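Local coordinates for protein nitrite oxidoreductase subunit A (Kuenenia stuttgartiensis, PDB 7B04) that belongs to the molybdopterin oxidoreductase family and carries a molybdenum atom, two molybdopterin guanine dinucleotide cofactors and an iron/sulfur cluster, at residues I387-L392 and Y867-D872; L1073-K1078 and D1090-N1095. One frame throughout, in Å; residues are numbered along the deposited sequence.

In the fold
Contact 1 joins segments 475 residues apart: the turn that follows strand 386-388, an outer strand of a three-stranded antiparallel sheet, meets the loop between strand 860-862 and helix 882-887, near the surface and about 33 Å from the chain centre. Contact 2 follows later in the chain and spans only 12 residues, linking the two-stranded pair 1075-1076/1083-1084 to the loop that leads into strand 1102-1109; it is buried, about 14 Å from the chain centre. The centres of contacts 1 and 2 lie 24 Å apart, and they share no sheet. Contact 1 is thus peripheral, whereas contact 2 lies near the cofactors, the Asp-1090 side chain being about 11 Å from the bound molybdenum atom.

Contact 1. Residues I387-L392 and Y867-D872; sequences IRTDTL and YIRPDD
Arg-869 and the turn that begins at Thr-389 show how one long side chain can read the backbone of a distant segment. The arginine bends at chi2, about CB-CG (-148°), and brings the edge of its guanidinium group to two successive carbonyls. NH2 donates to Thr-389 O at 2.9 Å with an N-H...O angle of 154°; the donor lies in the carbonyl plane, although the oxygen is tilted a little from the guanidinium plane. NH1 adds a weak bond to Asp-390 O at 3.5 Å, while NE is held by Pro-866 O on its own side.

Leu-392 lies over one face of the same group through CD2, off centre toward the rim, and its CD1 touches the aliphatic stem at Arg-869 CG, 3.7 Å away. With CG beside its backbone N (chi1 -61°), the leucine fork also reaches Tyr-867, CD2 lying 4.0 Å from Tyr-867 CB. Thr-389 presents CG2 in the guanidinium plane, 3.8 Å from Arg-869 NH2, and obliquely to the tyrosine ring, 4.2 Å from Tyr-867 CE1. Its OG1 turns instead to Glu-477 O of the neighbouring strand.

The tyrosine continues onto Met-479 and Met-484. This is peripheral packing in which an arginine side chain bonds backbone carbonyls of the turn after an outer strand, joining the three-stranded antiparallel sheet to the loop before helix 882-887.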
loop_
_atom_site.group_PDB
_atom_site.type_symbol
_atom_site.label_atom_id
_atom_site.label_comp_id
_atom_site.label_asym_id
_atom_site.label_seq_id
_atom_site.Cartn_x
_atom_site.Cartn_y
_atom_site.Cartn_z
ATOM N N ILE B 387 33.690 -32.141 17.463
ATOM C CA ILE B 387 33.589 -31.163 18.589
ATOM C C ILE B 387 34.102 -31.780 19.884
ATOM O O ILE B 387 33.632 -32.841 20.255
ATOM C CB ILE B 387 32.150 -30.670 18.812
ATOM C CG1 ILE B 387 31.368 -30.533 17.511
ATOM C CG2 ILE B 387 32.155 -29.370 19.581
ATOM C CD1 ILE B 387 31.029 -29.118 17.193
ATOM N N ARG B 388 34.998 -31.061 20.551
ATOM C CA ARG B 388 35.590 -31.451 21.847
ATOM C C ARG B 388 34.539 -31.296 22.942
ATOM O O ARG B 388 33.763 -30.366 22.917
ATOM C CB ARG B 388 36.811 -30.582 22.132
ATOM C CG ARG B 388 37.504 -30.876 23.446
ATOM C CD ARG B 388 38.973 -30.654 23.209
ATOM N NE ARG B 388 39.629 -29.938 24.281
ATOM C CZ ARG B 388 40.925 -29.743 24.337
ATOM N NH1 ARG B 388 41.454 -29.071 25.335
ATOM N NH2 ARG B 388 41.699 -30.218 23.388
ATOM N N THR B 389 34.584 -32.190 23.907
ATOM C CA THR B 389 33.632 -32.208 25.024
ATOM C C THR B 389 34.075 -31.389 26.241
ATOM O O THR B 389 33.212 -30.954 27.014
ATOM C CB THR B 389 33.340 -33.655 25.468
ATOM O OG1 THR B 389 32.999 -34.449 24.327
ATOM C CG2 THR B 389 32.157 -33.710 26.448
ATOM N N ASP B 390 35.375 -31.158 26.450
ATOM C CA ASP B 390 35.789 -30.367 27.611
ATOM C C ASP B 390 35.333 -28.919 27.476
ATOM O O ASP B 390 34.638 -28.385 28.349
ATOM C CB ASP B 390 37.313 -30.403 27.783
ATOM C CG ASP B 390 37.924 -31.743 27.434
ATOM O OD1 ASP B 390 37.603 -32.741 28.112
ATOM O OD2 ASP B 390 38.748 -31.793 26.501
ATOM N N THR B 391 35.715 -28.271 26.377
ATOM C CA THR B 391 35.452 -26.858 26.141
ATOM C C THR B 391 34.227 -26.583 25.278
ATOM O O THR B 391 33.773 -25.435 25.237
ATOM C CB THR B 391 36.676 -26.196 25.498
ATOM O OG1 THR B 391 36.908 -26.774 24.208
ATOM C CG2 THR B 391 37.904 -26.404 26.370
ATOM N N LEU B 392 33.702 -27.590 24.579
ATOM C CA LEU B 392 32.624 -27.470 23.597
ATOM C C LEU B 392 33.064 -26.746 22.330
ATOM O O LEU B 392 32.219 -26.401 21.494
ATOM C CB LEU B 392 31.377 -26.793 24.177
ATOM C CG LEU B 392 30.743 -27.541 25.350
ATOM C CD1 LEU B 392 29.692 -26.679 26.021
ATOM C CD2 LEU B 392 30.152 -28.863 24.883
ATOM N N TYR B 867 25.362 -30.810 26.756
ATOM C CA TYR B 867 26.391 -30.067 26.047
ATOM C C TYR B 867 26.046 -28.593 25.895
ATOM O O TYR B 867 26.826 -27.844 25.300
ATOM C CB TYR B 867 26.628 -30.720 24.685
ATOM C CG TYR B 867 26.898 -32.198 24.837
ATOM C CD1 TYR B 867 27.735 -32.662 25.844
ATOM C CD2 TYR B 867 26.282 -33.131 24.016
ATOM C CE1 TYR B 867 27.977 -34.009 26.011
ATOM C CE2 TYR B 867 26.512 -34.484 24.179
ATOM C CZ TYR B 867 27.364 -34.916 25.178
ATOM O OH TYR B 867 27.609 -36.260 25.345
ATOM N N ILE B 868 24.890 -28.173 26.396
ATOM C CA ILE B 868 24.564 -26.766 26.579
ATOM C C ILE B 868 24.835 -26.449 28.043
ATOM O O ILE B 868 24.154 -26.968 28.933
ATOM C CB ILE B 868 23.110 -26.458 26.198
ATOM C CG1 ILE B 868 22.855 -26.791 24.727
ATOM C CG2 ILE B 868 22.782 -25.000 26.487
ATOM C CD1 ILE B 868 21.390 -26.774 24.348
ATOM N N ARG B 869 25.828 -25.603 28.306
ATOM C CA ARG B 869 26.244 -25.279 29.670
ATOM C C ARG B 869 26.279 -23.768 29.828
ATOM O O ARG B 869 27.352 -23.154 29.873
ATOM C CB ARG B 869 27.605 -25.896 29.995
ATOM C CG ARG B 869 27.926 -27.141 29.196
ATOM C CD ARG B 869 28.782 -28.104 29.994
ATOM N NE ARG B 869 29.104 -29.300 29.223
ATOM C CZ ARG B 869 30.340 -29.686 28.931
ATOM N NH1 ARG B 869 31.376 -28.968 29.346
ATOM N NH2 ARG B 869 30.542 -30.789 28.221
ATOM N N PRO B 870 25.117 -23.133 29.919
ATOM C CA PRO B 870 25.076 -21.676 29.993
ATOM C C PRO B 870 25.362 -21.188 31.402
ATOM O O PRO B 870 25.446 -21.951 32.367
ATOM C CB PRO B 870 23.638 -21.345 29.591
ATOM C CG PRO B 870 22.861 -22.513 30.067
ATOM C CD PRO B 870 23.764 -23.716 29.897
ATOM N N ASP B 871 25.536 -19.876 31.534
ATOM C CA ASP B 871 25.730 -19.289 32.882
ATOM C C ASP B 871 24.471 -18.480 33.140
ATOM O O ASP B 871 24.127 -17.720 32.283
ATOM C CB ASP B 871 27.018 -18.470 32.995
ATOM C CG ASP B 871 27.152 -17.688 34.289
ATOM O OD1 ASP B 871 26.187 -17.615 35.011
ATOM O OD2 ASP B 871 28.222 -17.153 34.550
ATOM N N ASP B 872 23.814 -18.686 34.274
ATOM C CA ASP B 872 22.542 -17.987 34.558
ATOM C C ASP B 872 22.796 -16.586 35.103
ATOM O O ASP B 872 21.851 -15.835 35.177
ATOM C CB ASP B 872 21.683 -18.825 35.498
ATOM C CG ASP B 872 22.141 -18.761 36.934
ATOM O OD1 ASP B 872 23.223 -18.274 37.162
ATOM O OD2 ASP B 872 21.403 -19.197 37.802
#

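Contact 2. Residues L1073-K1078 and D1090-N1095; sequences LFHKAK and DNHCIN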
loop_
_atom_site.group_PDB
_atom_site.type_symbol
_atom_site.label_atom_id
_atom_site.label_comp_id
_atom_site.label_asym_id
_atom_site.label_seq_id
_atom_site.Cartn_x
_atom_site.Cartn_y
_atom_site.Cartn_z
ATOM N N LEU B 1073 33.405 -12.471 16.459
ATOM C CA LEU B 1073 32.601 -13.071 15.389
ATOM C C LEU B 1073 33.284 -12.852 14.040
ATOM O O LEU B 1073 33.106 -11.819 13.394
ATOM C CB LEU B 1073 31.177 -12.527 15.383
ATOM C CG LEU B 1073 30.322 -13.274 14.354
ATOM C CD1 LEU B 1073 30.278 -14.765 14.673
ATOM C CD2 LEU B 1073 28.919 -12.700 14.260
ATOM N N PHE B 1074 34.090 -13.829 13.628
ATOM C CA PHE B 1074 34.774 -13.789 12.338
ATOM C C PHE B 1074 33.803 -13.842 11.160
ATOM O O PHE B 1074 33.482 -14.928 10.667
ATOM C CB PHE B 1074 35.758 -14.958 12.243
ATOM C CG PHE B 1074 36.488 -15.036 10.933
ATOM C CD1 PHE B 1074 37.480 -14.124 10.622
ATOM C CD2 PHE B 1074 36.188 -16.031 10.015
ATOM C CE1 PHE B 1074 38.153 -14.196 9.417
ATOM C CE2 PHE B 1074 36.855 -16.108 8.810
ATOM C CZ PHE B 1074 37.840 -15.191 8.511
ATOM N N HIS B 1075 33.289 -12.693 10.733
ATOM C CA HIS B 1075 32.449 -12.588 9.541
ATOM C C HIS B 1075 33.086 -11.640 8.521
ATOM O O HIS B 1075 34.144 -11.049 8.757
ATOM C CB HIS B 1075 31.025 -12.154 9.896
ATOM C CG HIS B 1075 30.957 -10.869 10.652
ATOM N ND1 HIS B 1075 31.298 -10.772 11.983
ATOM C CD2 HIS B 1075 30.576 -9.628 10.268
ATOM C CE1 HIS B 1075 31.136 -9.526 12.385
ATOM N NE2 HIS B 1075 30.699 -8.810 11.364
ATOM N N LYS B 1076 32.421 -11.507 7.373
ATOM C CA LYS B 1076 32.903 -10.701 6.256
ATOM C C LYS B 1076 32.407 -9.262 6.333
ATOM O O LYS B 1076 31.243 -9.007 6.658
ATOM C CB LYS B 1076 32.453 -11.313 4.927
ATOM C CG LYS B 1076 32.773 -10.456 3.707
ATOM C CD LYS B 1076 32.054 -10.952 2.460
ATOM C CE LYS B 1076 32.428 -10.124 1.238
ATOM N NZ LYS B 1076 31.993 -8.703 1.355
ATOM N N ALA B 1077 33.303 -8.323 6.035
ATOM C CA ALA B 1077 32.930 -6.917 5.974
ATOM C C ALA B 1077 31.975 -6.675 4.811
ATOM O O ALA B 1077 32.124 -7.256 3.732
ATOM C CB ALA B 1077 34.174 -6.040 5.833
ATOM N N LYS B 1078 30.989 -5.803 5.033
ATOM C CA LYS B 1078 29.919 -5.634 4.053
ATOM C C LYS B 1078 30.391 -4.926 2.785
ATOM O O LYS B 1078 29.856 -5.190 1.702
ATOM C CB LYS B 1078 28.731 -4.899 4.682
ATOM C CG LYS B 1078 28.966 -3.447 5.065
ATOM C CD LYS B 1078 27.699 -2.852 5.673
ATOM C CE LYS B 1078 27.827 -1.359 5.924
ATOM N NZ LYS B 1078 28.784 -1.050 7.020
ATOM N N ASP B 1090 25.529 -2.229 10.448
ATOM C CA ASP B 1090 24.696 -2.939 9.485
ATOM C C ASP B 1090 25.217 -4.346 9.215
ATOM O O ASP B 1090 24.784 -4.979 8.244
ATOM C CB ASP B 1090 24.529 -2.161 8.177
ATOM C CG ASP B 1090 24.074 -0.712 8.415
ATOM O OD1 ASP B 1090 23.430 -0.448 9.454
ATOM O OD2 ASP B 1090 24.323 0.157 7.552
ATOM N N ASN B 1091 26.155 -4.850 10.029
ATOM C CA ASN B 1091 26.687 -6.205 9.889
ATOM C C ASN B 1091 27.187 -6.651 11.255
ATOM O O ASN B 1091 28.332 -6.361 11.607
ATOM C CB ASN B 1091 27.814 -6.236 8.881
ATOM C CG ASN B 1091 28.135 -7.627 8.408
ATOM O OD1 ASN B 1091 27.286 -8.517 8.423
ATOM N ND2 ASN B 1091 29.369 -7.822 7.966
ATOM N N HIS B 1092 26.395 -7.466 11.949
ATOM C CA HIS B 1092 26.651 -7.910 13.317
ATOM C C HIS B 1092 26.710 -6.741 14.305
ATOM O O HIS B 1092 27.758 -6.400 14.878
ATOM C CB HIS B 1092 27.936 -8.706 13.424
ATOM C CG HIS B 1092 28.099 -9.354 14.761
ATOM N ND1 HIS B 1092 27.092 -10.102 15.336
ATOM C CD2 HIS B 1092 29.088 -9.275 15.683
ATOM C CE1 HIS B 1092 27.484 -10.516 16.525
ATOM N NE2 HIS B 1092 28.688 -10.026 16.759
ATOM N N CYS B 1093 25.562 -6.105 14.488
ATOM C CA CYS B 1093 25.326 -5.228 15.623
ATOM C C CYS B 1093 23.867 -5.416 16.030
ATOM O O CYS B 1093 23.184 -6.338 15.556
ATOM C CB CYS B 1093 25.740 -3.781 15.301
ATOM S SG CYS B 1093 24.948 -3.003 13.908
ATOM N N ILE B 1094 23.411 -4.582 16.969
ATOM C CA ILE B 1094 22.087 -4.766 17.565
ATOM C C ILE B 1094 21.014 -4.703 16.492
ATOM O O ILE B 1094 20.961 -3.761 15.689
ATOM C CB ILE B 1094 21.796 -3.714 18.645
ATOM C CG1 ILE B 1094 22.571 -3.983 19.928
ATOM C CG2 ILE B 1094 20.336 -3.735 18.997
ATOM C CD1 ILE B 1094 22.058 -3.143 21.129
ATOM N N ASN B 1095 20.138 -5.705 16.491
ATOM C CA ASN B 1095 19.025 -5.803 15.553
ATOM C C ASN B 1095 17.742 -5.601 16.349
ATOM O O ASN B 1095 17.309 -6.496 17.083
ATOM C CB ASN B 1095 19.022 -7.157 14.860
ATOM C CG ASN B 1095 18.562 -7.064 13.425
ATOM O OD1 ASN B 1095 19.252 -6.499 12.575
ATOM N ND2 ASN B 1095 17.383 -7.603 13.145
#
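Leu-1073 meets His-1092 methyl first: CD2 sits over the centre of the imidazole, 3.4 Å from the ring centroid and 10° off its normal, a CH-pi contact. The leucine CB adds to it, lying 3.8 Å from His-1092 NE2, and that nitrogen is paired in turn with the backbone N of Leu-1070, which helps to fix the ring's rotation. Phe-1074 centres an inverse gamma turn between Leu-1073 and His-1075.

His-1075 comes next. Its CG stands between the backbone N and the carbonyl carbon (chi1 56°), which brings ND1 back to bond Leu-1073 O and leaves the far side of the ring for the other segment. There Asn-1091 ND2 lies at the ring edge, near CD2, with the amide plane almost perpendicular to the imidazole. The His-1075 and His-1092 rings meet obliquely, their centroids 5.3 Å apart. A weak bond from His-1075 NE2 to Asn-1091 O is doubtful, the position of that oxygen being less sure.

Lys-1076 offers its backbone O to Asn-1091 ND2 in a weak, bent bond, and turns its own side chain the other way, NZ reaching Ala-1077 O and Gly-1080 O. Lys-1078 finally passes CD and CE across Asp-1090 at a slant, CE 4.1 Å from Asp-1090 CB. Its NZ bonds Ala-1089 O and stays 4.7 Å from Asp-1090 OD2, whose companion OD1 accepts from the backbone N of Asn-269 and Tyr-270.

The chemistry therefore implies a buried joint held mainly by packing, with weak polar bonds between the segments; the lysine may still steady the carboxylate electrostatically, without a direct salt bridge.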